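Local coordinates for aldo-keto reductase family 1, member B4 (Aldose reductase) (Schistosoma japonicum, PDB 4HBK), which probably reduces aldehydes, glucose among them, to alcohols with NADPH, as an aldose reductase of the aldo/keto reductase family, at residues T237-A242 / I287-S292; I218-P223 / Q275-Y280; I71-L76 / E300-F305; K39-R44 / K210-Q215. All coordinates share one frame; numbering follows the deposited sequence.

Interaction 1. Residues T237-A242 / I287-S292; sequences TVTAYA and IVVPKS
Strands 237-241 and 287-288 run parallel, with Thr239 beside Ile287 and Ala240 beside Val288. Ile287 bonds in both directions. Its N donates to Val238 O at 3.0 Å, in the carbonyl plane. Its O accepts from Ala240 N at 2.9 Å in an almost straight bond (174° at the hydrogen), the donor standing out of the carbonyl plane. A weak third bond runs from Val289 N to Ala240 O. Beyond it, water 1 takes the N-H of Ala242 and donates to Val289 O at 2.8 Å.

Side chains then alternate between two faces. On the face of Thr239 and Ile287, Thr239 OG1 touches Ile287 CB at 3.4 Å, the two side chains crossing at an angle. Its hydrogen-bond partner is Asn213 ND2, which also bonds Thr237 OG1. With OG1 beside the backbone N (chi1 -66°), the CG2 branch of Thr239 is turned anti to that N and towards Val289, meeting Val289 CG2 at 3.8 Å. These two side chains cross at about a right angle. Ile287 CD1 reaches back to Thr237 OG1 at 3.9 Å. On the other face Ala240 and Val288 touch only loosely, and both pack on Leu281 of helix 273-283.

These are the seventh and eighth strands of a (beta/alpha)8 barrel. Branched side chains pack beside the buried threonine hydroxyls. The hydroxyls keep polar partners at 212-213, which probably offsets the cost of burying them.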
loop_
_atom_site.group_PDB
_atom_site.type_symbol
_atom_site.label_atom_id
_atom_site.label_comp_id
_atom_site.label_asym_id
_atom_site.label_seq_id
_atom_site.Cartn_x
_atom_site.Cartn_y
_atom_site.Cartn_z
ATOM N N THR A 237 -4.555 -11.009 -0.261
ATOM C CA THR A 237 -4.049 -10.405 -1.486
ATOM C C THR A 237 -2.850 -9.566 -1.083
ATOM O O THR A 237 -2.716 -9.180 0.086
ATOM C CB THR A 237 -5.066 -9.501 -2.155
ATOM O OG1 THR A 237 -5.331 -8.378 -1.302
ATOM C CG2 THR A 237 -6.362 -10.271 -2.462
ATOM N N VAL A 238 -1.982 -9.277 -2.044
ATOM C CA VAL A 238 -0.735 -8.608 -1.735
ATOM C C VAL A 238 -0.531 -7.417 -2.639
ATOM O O VAL A 238 -0.669 -7.518 -3.852
ATOM C CB VAL A 238 0.461 -9.559 -1.882
ATOM C CG1 VAL A 238 1.750 -8.849 -1.493
ATOM C CG2 VAL A 238 0.255 -10.805 -1.013
ATOM N N THR A 239 -0.188 -6.287 -2.039
ATOM C CA THR A 239 0.024 -5.064 -2.784
ATOM C C THR A 239 1.494 -4.723 -2.745
ATOM O O THR A 239 2.135 -4.790 -1.690
ATOM C CB THR A 239 -0.782 -3.904 -2.179
ATOM O OG1 THR A 239 -2.183 -4.163 -2.345
ATOM C CG2 THR A 239 -0.418 -2.569 -2.848
ATOM N N ALA A 240 2.032 -4.362 -3.904
ATOM C CA ALA A 240 3.427 -3.989 -3.992
ATOM C C ALA A 240 3.525 -2.494 -3.856
ATOM O O ALA A 240 2.988 -1.763 -4.676
ATOM C CB ALA A 240 4.001 -4.417 -5.321
ATOM N N TYR A 241 4.203 -2.022 -2.822
ATOM C CA TYR A 241 4.518 -0.616 -2.810
ATOM C C TYR A 241 5.936 -0.386 -3.331
ATOM O O TYR A 241 6.743 -1.319 -3.407
ATOM C CB TYR A 241 4.222 0.042 -1.457
ATOM C CG TYR A 241 5.206 -0.157 -0.324
ATOM C CD1 TYR A 241 6.456 0.456 -0.328
ATOM C CD2 TYR A 241 4.837 -0.882 0.805
ATOM C CE1 TYR A 241 7.345 0.297 0.751
ATOM C CE2 TYR A 241 5.701 -1.042 1.879
ATOM C CZ TYR A 241 6.947 -0.457 1.853
ATOM O OH TYR A 241 7.773 -0.637 2.936
ATOM N N ALA A 242 6.217 0.854 -3.719
ATOM C CA ALA A 242 7.466 1.177 -4.407
ATOM C C ALA A 242 7.724 0.179 -5.534
ATOM O O ALA A 242 8.815 -0.389 -5.616
ATOM C CB ALA A 242 8.629 1.180 -3.425
ATOM N N ILE A 287 -1.371 -6.447 -6.583
ATOM C CA ILE A 287 -1.892 -5.108 -6.826
ATOM C C ILE A 287 -0.673 -4.203 -6.880
ATOM O O ILE A 287 0.336 -4.506 -6.256
ATOM C CB ILE A 287 -2.798 -4.651 -5.668
ATOM C CG1 ILE A 287 -4.057 -5.536 -5.583
ATOM C CG2 ILE A 287 -3.175 -3.198 -5.825
ATOM C CD1 ILE A 287 -4.024 -6.542 -4.447
ATOM N N VAL A 288 -0.729 -3.111 -7.636
ATOM C CA VAL A 288 0.385 -2.167 -7.620
ATOM C C VAL A 288 -0.103 -0.749 -7.357
ATOM O O VAL A 288 -1.150 -0.342 -7.872
ATOM C CB VAL A 288 1.227 -2.224 -8.932
ATOM C CG1 VAL A 288 1.808 -3.629 -9.130
ATOM C CG2 VAL A 288 0.388 -1.794 -10.138
ATOM N N VAL A 289 0.662 0.003 -6.570
ATOM C CA VAL A 289 0.305 1.378 -6.246
ATOM C C VAL A 289 1.499 2.315 -6.487
ATOM O O VAL A 289 2.032 2.913 -5.554
ATOM C CB VAL A 289 -0.247 1.503 -4.788
ATOM C CG1 VAL A 289 -1.587 0.765 -4.655
ATOM C CG2 VAL A 289 0.743 0.942 -3.782
ATOM N N PRO A 290 1.911 2.458 -7.762
ATOM C CA PRO A 290 3.034 3.336 -8.106
ATOM C C PRO A 290 2.729 4.780 -7.714
ATOM O O PRO A 290 1.655 5.285 -8.050
ATOM C CB PRO A 290 3.122 3.212 -9.631
ATOM C CG PRO A 290 1.754 2.825 -10.056
ATOM C CD PRO A 290 1.268 1.900 -8.963
ATOM N N LYS A 291 3.657 5.414 -7.005
ATOM C CA LYS A 291 3.518 6.806 -6.581
ATOM C C LYS A 291 3.949 7.767 -7.692
ATOM O O LYS A 291 5.003 7.599 -8.297
ATOM C CB LYS A 291 4.395 7.067 -5.353
ATOM C CG LYS A 291 4.135 6.132 -4.190
ATOM C CD LYS A 291 5.117 6.362 -3.031
ATOM C CE LYS A 291 4.802 5.452 -1.835
ATOM N NZ LYS A 291 4.017 6.155 -0.791
ATOM N N SER A 292 3.140 8.781 -7.955
ATOM C CA SER A 292 3.566 9.835 -8.862
ATOM C C SER A 292 2.708 11.083 -8.732
ATOM O O SER A 292 1.525 11.008 -8.412
ATOM C CB SER A 292 3.567 9.346 -10.306
ATOM O OG SER A 292 4.110 10.342 -11.152
HETATM O O HOH W 1 3.948 3.076 -3.502
#

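Interaction 2. Residues I218-P223 / Q275-Y280; sequences IHANFP and QVLLRY
Tyr280 OH has two polar partners beyond these segments, Asn318 OD1 and, more weakly, Arg284 NH1, while it rests against Pro223 CB at 3.6 Å. The phenol oxygen thus has polar partners as well as a proline contact. Its ring reaches the loop because CG stands roughly anti to the backbone N (chi1 155°). Ring atom CE2 approaches Ala220 CA obliquely at 3.9 Å. The carbonyl carbon of His219 lies slightly farther off. Leu277 O sits at the ring edge, in its plane.

Leu277, one helical turn earlier, sends CD2 to Ala220 CB at 3.8 Å. Ala220 therefore packs on two side chains of helix 273-283. Its backbone is tied to the same helix through water 2, which accepts from Ala220 N at 3.1 Å and donates to Leu277 O at 3.0 Å.

Within the loop, His219 to Phe222 form a type I beta turn, closed by Phe222 N to His219 O at 2.7 Å. Farther out, Ala220 O is bonded by Ser321 OG, and helix 311-319 packs on Tyr280 through Met314 and Leu317.

The loop after strand 213-217 thus meets the helix through mostly apolar contacts and one bridging water. The bond to Asn318, with the weaker one to Arg284, probably helps to hold the far end of the tyrosine, which should limit its freedom to swing away from the loop.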
loop_
_atom_site.group_PDB
_atom_site.type_symbol
_atom_site.label_atom_id
_atom_site.label_comp_id
_atom_site.label_asym_id
_atom_site.label_seq_id
_atom_site.Cartn_x
_atom_site.Cartn_y
_atom_site.Cartn_z
ATOM N N ILE A 218 7.735 -4.416 -2.952
ATOM C CA ILE A 218 7.943 -5.444 -3.964
ATOM C C ILE A 218 8.287 -4.797 -5.314
ATOM O O ILE A 218 7.576 -3.899 -5.802
ATOM C CB ILE A 218 6.699 -6.354 -4.131
ATOM C CG1 ILE A 218 6.119 -6.759 -2.777
ATOM C CG2 ILE A 218 7.041 -7.603 -4.948
ATOM C CD1 ILE A 218 4.832 -7.579 -2.915
ATOM N N HIS A 219 9.382 -5.251 -5.910
ATOM C CA HIS A 219 9.772 -4.801 -7.237
ATOM C C HIS A 219 10.885 -5.703 -7.754
ATOM O O HIS A 219 11.380 -6.580 -7.033
ATOM C CB HIS A 219 10.218 -3.337 -7.210
ATOM C CG HIS A 219 11.227 -3.048 -6.149
ATOM N ND1 HIS A 219 12.570 -3.288 -6.325
ATOM C CD2 HIS A 219 11.085 -2.586 -4.884
ATOM C CE1 HIS A 219 13.222 -2.958 -5.222
ATOM N NE2 HIS A 219 12.343 -2.536 -4.328
ATOM N N ALA A 220 11.271 -5.504 -9.007
ATOM C CA ALA A 220 12.201 -6.418 -9.649
ATOM C C ALA A 220 13.534 -6.511 -8.913
ATOM O O ALA A 220 14.221 -7.512 -9.033
ATOM C CB ALA A 220 12.410 -6.026 -11.109
ATOM N N ASN A 221 13.894 -5.479 -8.151
ATOM C CA ASN A 221 15.151 -5.493 -7.399
ATOM C C ASN A 221 14.957 -5.961 -5.966
ATOM O O ASN A 221 15.913 -6.022 -5.194
ATOM C CB ASN A 221 15.841 -4.120 -7.414
ATOM C CG ASN A 221 16.925 -4.019 -8.475
ATOM O OD1 ASN A 221 17.305 -5.018 -9.098
ATOM N ND2 ASN A 221 17.441 -2.814 -8.673
ATOM N N PHE A 222 13.712 -6.271 -5.619
ATOM C CA PHE A 222 13.401 -6.908 -4.340
ATOM C C PHE A 222 12.096 -7.692 -4.433
ATOM O O PHE A 222 11.032 -7.195 -4.058
ATOM C CB PHE A 222 13.333 -5.885 -3.211
ATOM C CG PHE A 222 13.330 -6.507 -1.855
ATOM C CD1 PHE A 222 14.452 -7.162 -1.381
ATOM C CD2 PHE A 222 12.201 -6.463 -1.059
ATOM C CE1 PHE A 222 14.450 -7.759 -0.124
ATOM C CE2 PHE A 222 12.194 -7.053 0.188
ATOM C CZ PHE A 222 13.322 -7.701 0.660
ATOM N N PRO A 223 12.173 -8.925 -4.948
ATOM C CA PRO A 223 10.953 -9.644 -5.328
ATOM C C PRO A 223 10.121 -10.100 -4.133
ATOM O O PRO A 223 8.930 -10.346 -4.303
ATOM C CB PRO A 223 11.481 -10.846 -6.133
ATOM C CG PRO A 223 12.912 -10.490 -6.493
ATOM C CD PRO A 223 13.389 -9.662 -5.331
ATOM N N GLN A 275 6.514 0.387 -17.473
ATOM C CA GLN A 275 5.400 -0.471 -17.850
ATOM C C GLN A 275 5.754 -1.963 -17.747
ATOM O O GLN A 275 4.921 -2.784 -17.336
ATOM C CB GLN A 275 4.900 -0.087 -19.247
ATOM C CG GLN A 275 4.023 1.160 -19.227
ATOM C CD GLN A 275 3.902 1.844 -20.590
ATOM O OE1 GLN A 275 4.439 1.369 -21.589
ATOM N NE2 GLN A 275 3.180 2.960 -20.628
ATOM N N VAL A 276 6.988 -2.311 -18.102
ATOM C CA VAL A 276 7.464 -3.677 -17.932
ATOM C C VAL A 276 7.574 -4.041 -16.456
ATOM O O VAL A 276 7.174 -5.138 -16.051
ATOM C CB VAL A 276 8.831 -3.895 -18.607
ATOM C CG1 VAL A 276 9.429 -5.231 -18.183
ATOM C CG2 VAL A 276 8.687 -3.819 -20.116
ATOM N N LEU A 277 8.109 -3.120 -15.648
ATOM C CA LEU A 277 8.280 -3.360 -14.211
ATOM C C LEU A 277 6.944 -3.609 -13.490
ATOM O O LEU A 277 6.845 -4.462 -12.601
ATOM C CB LEU A 277 9.038 -2.194 -13.553
ATOM C CG LEU A 277 10.513 -2.042 -13.976
ATOM C CD1 LEU A 277 11.145 -0.754 -13.464
ATOM C CD2 LEU A 277 11.320 -3.250 -13.495
ATOM N N LEU A 278 5.921 -2.854 -13.867
ATOM C CA LEU A 278 4.590 -3.034 -13.300
ATOM C C LEU A 278 3.914 -4.316 -13.796
ATOM O O LEU A 278 3.272 -5.017 -13.017
ATOM C CB LEU A 278 3.712 -1.822 -13.609
ATOM C CG LEU A 278 4.163 -0.521 -12.940
ATOM C CD1 LEU A 278 3.368 0.646 -13.446
ATOM C CD2 LEU A 278 3.999 -0.640 -11.445
ATOM N N ARG A 279 4.049 -4.620 -15.084
ATOM C CA ARG A 279 3.444 -5.828 -15.633
ATOM C C ARG A 279 4.038 -7.052 -14.954
ATOM O O ARG A 279 3.345 -8.044 -14.723
ATOM C CB ARG A 279 3.673 -5.926 -17.137
ATOM C CG ARG A 279 2.945 -7.092 -17.787
ATOM C CD ARG A 279 1.464 -6.786 -17.935
ATOM N NE ARG A 279 0.707 -8.022 -18.092
ATOM C CZ ARG A 279 -0.616 -8.092 -18.163
ATOM N NH1 ARG A 279 -1.352 -6.985 -18.092
ATOM N NH2 ARG A 279 -1.201 -9.277 -18.309
ATOM N N TYR A 280 5.325 -6.964 -14.635
ATOM C CA TYR A 280 6.024 -8.032 -13.952
ATOM C C TYR A 280 5.314 -8.357 -12.635
ATOM O O TYR A 280 5.069 -9.521 -12.308
ATOM C CB TYR A 280 7.482 -7.621 -13.694
ATOM C CG TYR A 280 8.118 -8.339 -12.522
ATOM C CD1 TYR A 280 8.512 -9.663 -12.630
ATOM C CD2 TYR A 280 8.318 -7.693 -11.311
ATOM C CE1 TYR A 280 9.090 -10.327 -11.566
ATOM C CE2 TYR A 280 8.892 -8.346 -10.234
ATOM C CZ TYR A 280 9.269 -9.670 -10.366
ATOM O OH TYR A 280 9.841 -10.349 -9.311
HETATM O O HOH W 2 8.937 -4.146 -10.524
#

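Interaction 3. Residues I71-L76 / E300-F305; sequences IGYRHL and ENFQVF
Phe302 packs against Tyr73, with its CD1 lying 3.8 Å above the centre of one face of the Tyr73 ring. The rings meet obliquely: their planes are 34° apart and their centroids 4.9 Å apart. Phe302 CG is anti to the backbone N (chi1 -168°), which carries the ring out from the helix end to the chain at 71-73. There Ile71 CG2 touches Phe302 CD2 at 3.7 Å. Phe302 CZ comes to 3.5 Å from Gly72 C. Gly72 has positive phi where the chain leaves helix 60-71, and its bare backbone leaves room for the phenylalanine ring. Tyr73 OH passes Asn301 CB at 3.4 Å.

In the next shell, Tyr73 OH is hydrogen-bonded with Ile298 O. Water 4 donates to Tyr73 OH and accepts from Asn301 ND2, at 3.0 Å from each. On the Ile71 side, water 3 donates to Ile71 O and accepts from Gln303 NE2, which also donates to Glu299 O. Arg74 NH1 folds back onto Tyr73 O at 2.8 Å, above the carbonyl plane, and also bonds Leu69 O. This ties residues 73-74 to the end of helix 60-71.

Outside this, Asn301 packs on Leu278 of helix 273-283, and Phe302 on Ile49. The contact joins the end of helix 295-302 to the link between helix 60-71 and strand 75-77, where the last part of the barrel closes onto the first.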
loop_
_atom_site.group_PDB
_atom_site.type_symbol
_atom_site.label_atom_id
_atom_site.label_comp_id
_atom_site.label_asym_id
_atom_site.label_seq_id
_atom_site.Cartn_x
_atom_site.Cartn_y
_atom_site.Cartn_z
ATOM N N ILE A 71 -7.631 9.648 -16.183
ATOM C CA ILE A 71 -6.946 8.620 -16.947
ATOM C C ILE A 71 -7.663 7.255 -16.857
ATOM O O ILE A 71 -7.673 6.489 -17.807
ATOM C CB ILE A 71 -5.461 8.531 -16.495
ATOM C CG1 ILE A 71 -4.677 9.702 -17.097
ATOM C CG2 ILE A 71 -4.826 7.191 -16.888
ATOM C CD1 ILE A 71 -3.373 9.999 -16.388
ATOM N N GLY A 72 -8.269 6.958 -15.715
ATOM C CA GLY A 72 -8.967 5.697 -15.563
ATOM C C GLY A 72 -8.739 4.979 -14.239
ATOM O O GLY A 72 -9.453 4.042 -13.934
ATOM N N TYR A 73 -7.750 5.400 -13.455
ATOM C CA TYR A 73 -7.529 4.807 -12.136
ATOM C C TYR A 73 -8.829 4.811 -11.319
ATOM O O TYR A 73 -9.565 5.804 -11.327
ATOM C CB TYR A 73 -6.499 5.613 -11.345
ATOM C CG TYR A 73 -5.048 5.545 -11.800
ATOM C CD1 TYR A 73 -4.611 6.249 -12.921
ATOM C CD2 TYR A 73 -4.098 4.838 -11.053
ATOM C CE1 TYR A 73 -3.282 6.209 -13.315
ATOM C CE2 TYR A 73 -2.760 4.799 -11.434
ATOM C CZ TYR A 73 -2.364 5.494 -12.568
ATOM O OH TYR A 73 -1.046 5.464 -12.956
ATOM N N ARG A 74 -9.088 3.726 -10.584
ATOM C CA ARG A 74 -10.290 3.621 -9.752
ATOM C C ARG A 74 -9.929 3.169 -8.328
ATOM O O ARG A 74 -10.736 2.583 -7.606
ATOM C CB ARG A 74 -11.312 2.667 -10.395
ATOM C CG ARG A 74 -11.919 3.181 -11.721
ATOM C CD ARG A 74 -12.734 4.454 -11.489
ATOM N NE ARG A 74 -13.319 5.006 -12.715
ATOM C CZ ARG A 74 -12.766 5.971 -13.450
ATOM N NH1 ARG A 74 -11.592 6.497 -13.106
ATOM N NH2 ARG A 74 -13.384 6.407 -14.536
ATOM N N HIS A 75 -8.704 3.472 -7.928
ATOM C CA HIS A 75 -8.149 2.980 -6.682
ATOM C C HIS A 75 -7.123 4.012 -6.229
ATOM O O HIS A 75 -6.228 4.368 -6.998
ATOM C CB HIS A 75 -7.498 1.617 -6.946
ATOM C CG HIS A 75 -6.704 1.067 -5.799
ATOM N ND1 HIS A 75 -6.216 -0.224 -5.796
ATOM C CD2 HIS A 75 -6.284 1.631 -4.644
ATOM C CE1 HIS A 75 -5.548 -0.437 -4.676
ATOM N NE2 HIS A 75 -5.573 0.665 -3.956
ATOM N N LEU A 76 -7.271 4.526 -5.006
ATOM C CA LEU A 76 -6.307 5.494 -4.461
ATOM C C LEU A 76 -5.755 4.964 -3.158
ATOM O O LEU A 76 -6.517 4.531 -2.301
ATOM C CB LEU A 76 -6.949 6.864 -4.209
ATOM C CG LEU A 76 -7.809 7.481 -5.313
ATOM C CD1 LEU A 76 -8.582 8.707 -4.792
ATOM C CD2 LEU A 76 -6.938 7.870 -6.484
ATOM N N GLU A 300 1.445 7.030 -18.106
ATOM C CA GLU A 300 2.264 5.899 -18.520
ATOM C C GLU A 300 2.044 4.657 -17.636
ATOM O O GLU A 300 1.856 3.545 -18.139
ATOM C CB GLU A 300 3.738 6.317 -18.539
ATOM C CG GLU A 300 4.738 5.184 -18.505
ATOM C CD GLU A 300 6.195 5.679 -18.524
ATOM O OE1 GLU A 300 6.437 6.892 -18.749
ATOM O OE2 GLU A 300 7.102 4.847 -18.317
ATOM N N ASN A 301 2.046 4.848 -16.323
ATOM C CA ASN A 301 1.896 3.726 -15.387
ATOM C C ASN A 301 0.609 2.934 -15.609
ATOM O O ASN A 301 0.525 1.754 -15.256
ATOM C CB ASN A 301 1.957 4.206 -13.932
ATOM C CG ASN A 301 3.347 4.678 -13.523
ATOM O OD1 ASN A 301 4.326 4.394 -14.202
ATOM N ND2 ASN A 301 3.433 5.389 -12.400
ATOM N N PHE A 302 -0.396 3.578 -16.195
ATOM C CA PHE A 302 -1.704 2.946 -16.331
ATOM C C PHE A 302 -1.809 2.092 -17.600
ATOM O O PHE A 302 -2.702 1.257 -17.710
ATOM C CB PHE A 302 -2.806 4.015 -16.306
ATOM C CG PHE A 302 -4.208 3.466 -16.143
ATOM C CD1 PHE A 302 -4.642 2.980 -14.913
ATOM C CD2 PHE A 302 -5.101 3.476 -17.206
ATOM C CE1 PHE A 302 -5.936 2.479 -14.757
ATOM C CE2 PHE A 302 -6.397 2.992 -17.060
ATOM C CZ PHE A 302 -6.817 2.489 -15.840
ATOM N N GLN A 303 -0.906 2.289 -18.559
ATOM C CA GLN A 303 -1.009 1.558 -19.823
ATOM C C GLN A 303 -0.262 0.232 -19.743
ATOM O O GLN A 303 0.736 0.029 -20.435
ATOM C CB GLN A 303 -0.467 2.388 -20.993
ATOM C CG GLN A 303 -0.750 3.890 -20.920
ATOM C CD GLN A 303 -2.234 4.219 -20.844
ATOM O OE1 GLN A 303 -3.068 3.552 -21.459
ATOM N NE2 GLN A 303 -2.571 5.250 -20.077
ATOM N N VAL A 304 -0.746 -0.673 -18.901
ATOM C CA VAL A 304 -0.045 -1.926 -18.655
ATOM C C VAL A 304 -0.939 -3.148 -18.854
ATOM O O VAL A 304 -0.645 -4.224 -18.332
ATOM C CB VAL A 304 0.505 -1.968 -17.214
ATOM C CG1 VAL A 304 1.632 -0.974 -17.039
ATOM C CG2 VAL A 304 -0.612 -1.688 -16.214
ATOM N N PHE A 305 -2.030 -2.986 -19.597
ATOM C CA PHE A 305 -3.020 -4.056 -19.723
ATOM C C PHE A 305 -3.206 -4.555 -21.148
ATOM O O PHE A 305 -4.226 -5.180 -21.450
ATOM C CB PHE A 305 -4.379 -3.609 -19.164
ATOM C CG PHE A 305 -4.350 -3.285 -17.702
ATOM C CD1 PHE A 305 -4.219 -4.293 -16.760
ATOM C CD2 PHE A 305 -4.449 -1.971 -17.269
ATOM C CE1 PHE A 305 -4.190 -3.995 -15.411
ATOM C CE2 PHE A 305 -4.414 -1.665 -15.927
ATOM C CZ PHE A 305 -4.283 -2.679 -14.992
HETATM O O HOH W 3 -5.758 5.977 -20.142
HETATM O O HOH W 4 1.027 6.270 -10.925
#

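Interaction 4. Residues K39-R44 / K210-Q215; sequences KMNNGR and KPANLQ
The Asn41 side-chain amide meets 210-212 with both of its polar atoms. ND2 donates to Pro211 O at 3.1 Å, with the acceptor near the amide plane and an angle of 159° at the hydrogen, fairly straight. ND2 also lies beside Lys210 CB. OD1 faces Ala212 CA at 3.6 Å. Asn41 belongs to the tight turn of the small hairpin 38-46, which in aldo/keto reductases covers the N-terminal end of the barrel. A type I beta turn from Met40 to Gly43 shapes it.

CG of Asn41 sits between the backbone N and carbonyl carbon (chi1 56°), turning the amide towards residues 210-212. OD1 of Asn42 works within the hairpin, accepting from Arg44 N in an Asx turn, with the donor above the carbonyl plane. Its ND2 reaches out to Ser189 OG on strand 187-193.

Met40 SD packs on Ala212 CB at 3.9 Å, and Met40 also touches Thr237. Water 5 accepts from Asn41 N at 2.7 Å and donates to Ala212 O at 2.9 Å.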
loop_
_atom_site.group_PDB
_atom_site.type_symbol
_atom_site.label_atom_id
_atom_site.label_comp_id
_atom_site.label_asym_id
_atom_site.label_seq_id
_atom_site.Cartn_x
_atom_site.Cartn_y
_atom_site.Cartn_z
ATOM N N LYS A 39 -10.041 -10.619 -6.305
ATOM C CA LYS A 39 -11.076 -10.969 -5.347
ATOM C C LYS A 39 -10.453 -11.281 -4.003
ATOM O O LYS A 39 -9.521 -12.088 -3.903
ATOM C CB LYS A 39 -11.844 -12.191 -5.841
ATOM C CG LYS A 39 -13.168 -12.458 -5.143
ATOM C CD LYS A 39 -13.649 -13.861 -5.518
ATOM C CE LYS A 39 -15.162 -13.967 -5.575
ATOM N NZ LYS A 39 -15.565 -15.295 -6.132
ATOM N N MET A 40 -10.974 -10.659 -2.956
ATOM C CA MET A 40 -10.366 -10.806 -1.643
ATOM C C MET A 40 -11.074 -11.882 -0.839
ATOM O O MET A 40 -12.139 -12.350 -1.224
ATOM C CB MET A 40 -10.348 -9.462 -0.911
ATOM C CG MET A 40 -9.449 -8.419 -1.587
ATOM S SD MET A 40 -9.324 -6.873 -0.648
ATOM C CE MET A 40 -11.016 -6.309 -0.728
ATOM N N ASN A 41 -10.494 -12.278 0.284
ATOM C CA ASN A 41 -11.077 -13.387 1.032
ATOM C C ASN A 41 -12.449 -13.094 1.648
ATOM O O ASN A 41 -13.101 -13.999 2.162
ATOM C CB ASN A 41 -10.101 -13.927 2.081
ATOM C CG ASN A 41 -9.622 -12.858 3.042
ATOM O OD1 ASN A 41 -10.171 -11.757 3.101
ATOM N ND2 ASN A 41 -8.592 -13.184 3.807
ATOM N N ASN A 42 -12.891 -11.843 1.598
ATOM C CA ASN A 42 -14.212 -11.499 2.125
ATOM C C ASN A 42 -15.240 -11.284 1.017
ATOM O O ASN A 42 -16.332 -10.772 1.259
ATOM C CB ASN A 42 -14.138 -10.255 3.015
ATOM C CG ASN A 42 -13.688 -9.018 2.251
ATOM O OD1 ASN A 42 -13.512 -9.064 1.038
ATOM N ND2 ASN A 42 -13.515 -7.903 2.959
ATOM N N GLY A 43 -14.886 -11.665 -0.204
ATOM C CA GLY A 43 -15.813 -11.573 -1.315
ATOM C C GLY A 43 -15.712 -10.275 -2.093
ATOM O O GLY A 43 -16.161 -10.207 -3.236
ATOM N N ARG A 44 -15.119 -9.245 -1.488
ATOM C CA ARG A 44 -14.981 -7.950 -2.160
ATOM C C ARG A 44 -13.795 -7.936 -3.133
ATOM O O ARG A 44 -12.887 -8.767 -3.034
ATOM C CB ARG A 44 -14.865 -6.827 -1.126
ATOM C CG ARG A 44 -16.022 -6.803 -0.132
ATOM C CD ARG A 44 -15.848 -5.713 0.904
ATOM N NE ARG A 44 -16.855 -5.802 1.960
ATOM C CZ ARG A 44 -18.050 -5.227 1.894
ATOM N NH1 ARG A 44 -18.383 -4.522 0.814
ATOM N NH2 ARG A 44 -18.904 -5.344 2.908
ATOM N N LYS A 210 -10.298 -11.920 9.214
ATOM C CA LYS A 210 -8.975 -12.064 8.637
ATOM C C LYS A 210 -8.542 -10.812 7.885
ATOM O O LYS A 210 -9.361 -10.099 7.306
ATOM C CB LYS A 210 -8.914 -13.297 7.731
ATOM C CG LYS A 210 -9.107 -14.594 8.507
ATOM C CD LYS A 210 -8.465 -15.785 7.813
ATOM C CE LYS A 210 -9.443 -16.521 6.936
ATOM N NZ LYS A 210 -9.049 -17.958 6.759
ATOM N N PRO A 211 -7.247 -10.521 7.923
ATOM C CA PRO A 211 -6.723 -9.456 7.068
ATOM C C PRO A 211 -7.042 -9.821 5.629
ATOM O O PRO A 211 -6.964 -11.006 5.290
ATOM C CB PRO A 211 -5.214 -9.506 7.329
ATOM C CG PRO A 211 -4.968 -10.841 8.062
ATOM C CD PRO A 211 -6.222 -11.122 8.787
ATOM N N ALA A 212 -7.435 -8.839 4.818
ATOM C CA ALA A 212 -7.765 -9.065 3.413
ATOM C C ALA A 212 -6.590 -8.744 2.503
ATOM O O ALA A 212 -6.550 -9.164 1.340
ATOM C CB ALA A 212 -8.963 -8.208 3.009
ATOM N N ASN A 213 -5.631 -7.984 3.020
ATOM C CA ASN A 213 -4.567 -7.479 2.172
ATOM C C ASN A 213 -3.285 -7.212 2.952
ATOM O O ASN A 213 -3.328 -6.832 4.125
ATOM C CB ASN A 213 -5.050 -6.213 1.453
ATOM C CG ASN A 213 -3.967 -5.546 0.639
ATOM O OD1 ASN A 213 -3.389 -4.546 1.070
ATOM N ND2 ASN A 213 -3.692 -6.078 -0.554
ATOM N N LEU A 214 -2.149 -7.440 2.300
ATOM C CA LEU A 214 -0.845 -7.145 2.874
ATOM C C LEU A 214 -0.155 -6.230 1.872
ATOM O O LEU A 214 -0.127 -6.540 0.673
ATOM C CB LEU A 214 -0.029 -8.433 3.046
ATOM C CG LEU A 214 1.449 -8.282 3.429
ATOM C CD1 LEU A 214 1.608 -7.763 4.855
ATOM C CD2 LEU A 214 2.222 -9.594 3.242
ATOM N N GLN A 215 0.363 -5.101 2.348
ATOM C CA GLN A 215 1.092 -4.176 1.488
ATOM C C GLN A 215 2.540 -4.156 1.947
ATOM O O GLN A 215 2.815 -3.926 3.117
ATOM C CB GLN A 215 0.487 -2.754 1.524
ATOM C CG GLN A 215 1.224 -1.751 0.610
ATOM C CD GLN A 215 0.575 -0.356 0.541
ATOM O OE1 GLN A 215 1.249 0.652 0.739
ATOM N NE2 GLN A 215 -0.725 -0.300 0.234
HETATM O O HOH W 5 -7.940 -11.557 0.596
HETATM O O HOH W 6 -11.263 -10.916 5.305
#

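Interactions 1, 3 and 4 all reach the eight-stranded parallel barrel. Interaction 1 lies about 5 Å from the centre of the chain; the centres of interactions 2, 3 and 4 are about 10, 12 and 15 Å from its own. Interaction 2 is on the outer layer and shares helix 273-283 with the surroundings of interactions 1 and 3. Arg279 NH1 bonds Val304 O and Gln275 NE2 bonds Glu300 O. Strand 213-217 links interaction 4 to interaction 1 by backbone bonds. Along the chain, residues 39-44 and 71-76 come first and pair with segments far later, and interactions 1 and 2 alternate. Together the contacts tie the barrel's last strands and helices to its beginning and to the N-terminal hairpin.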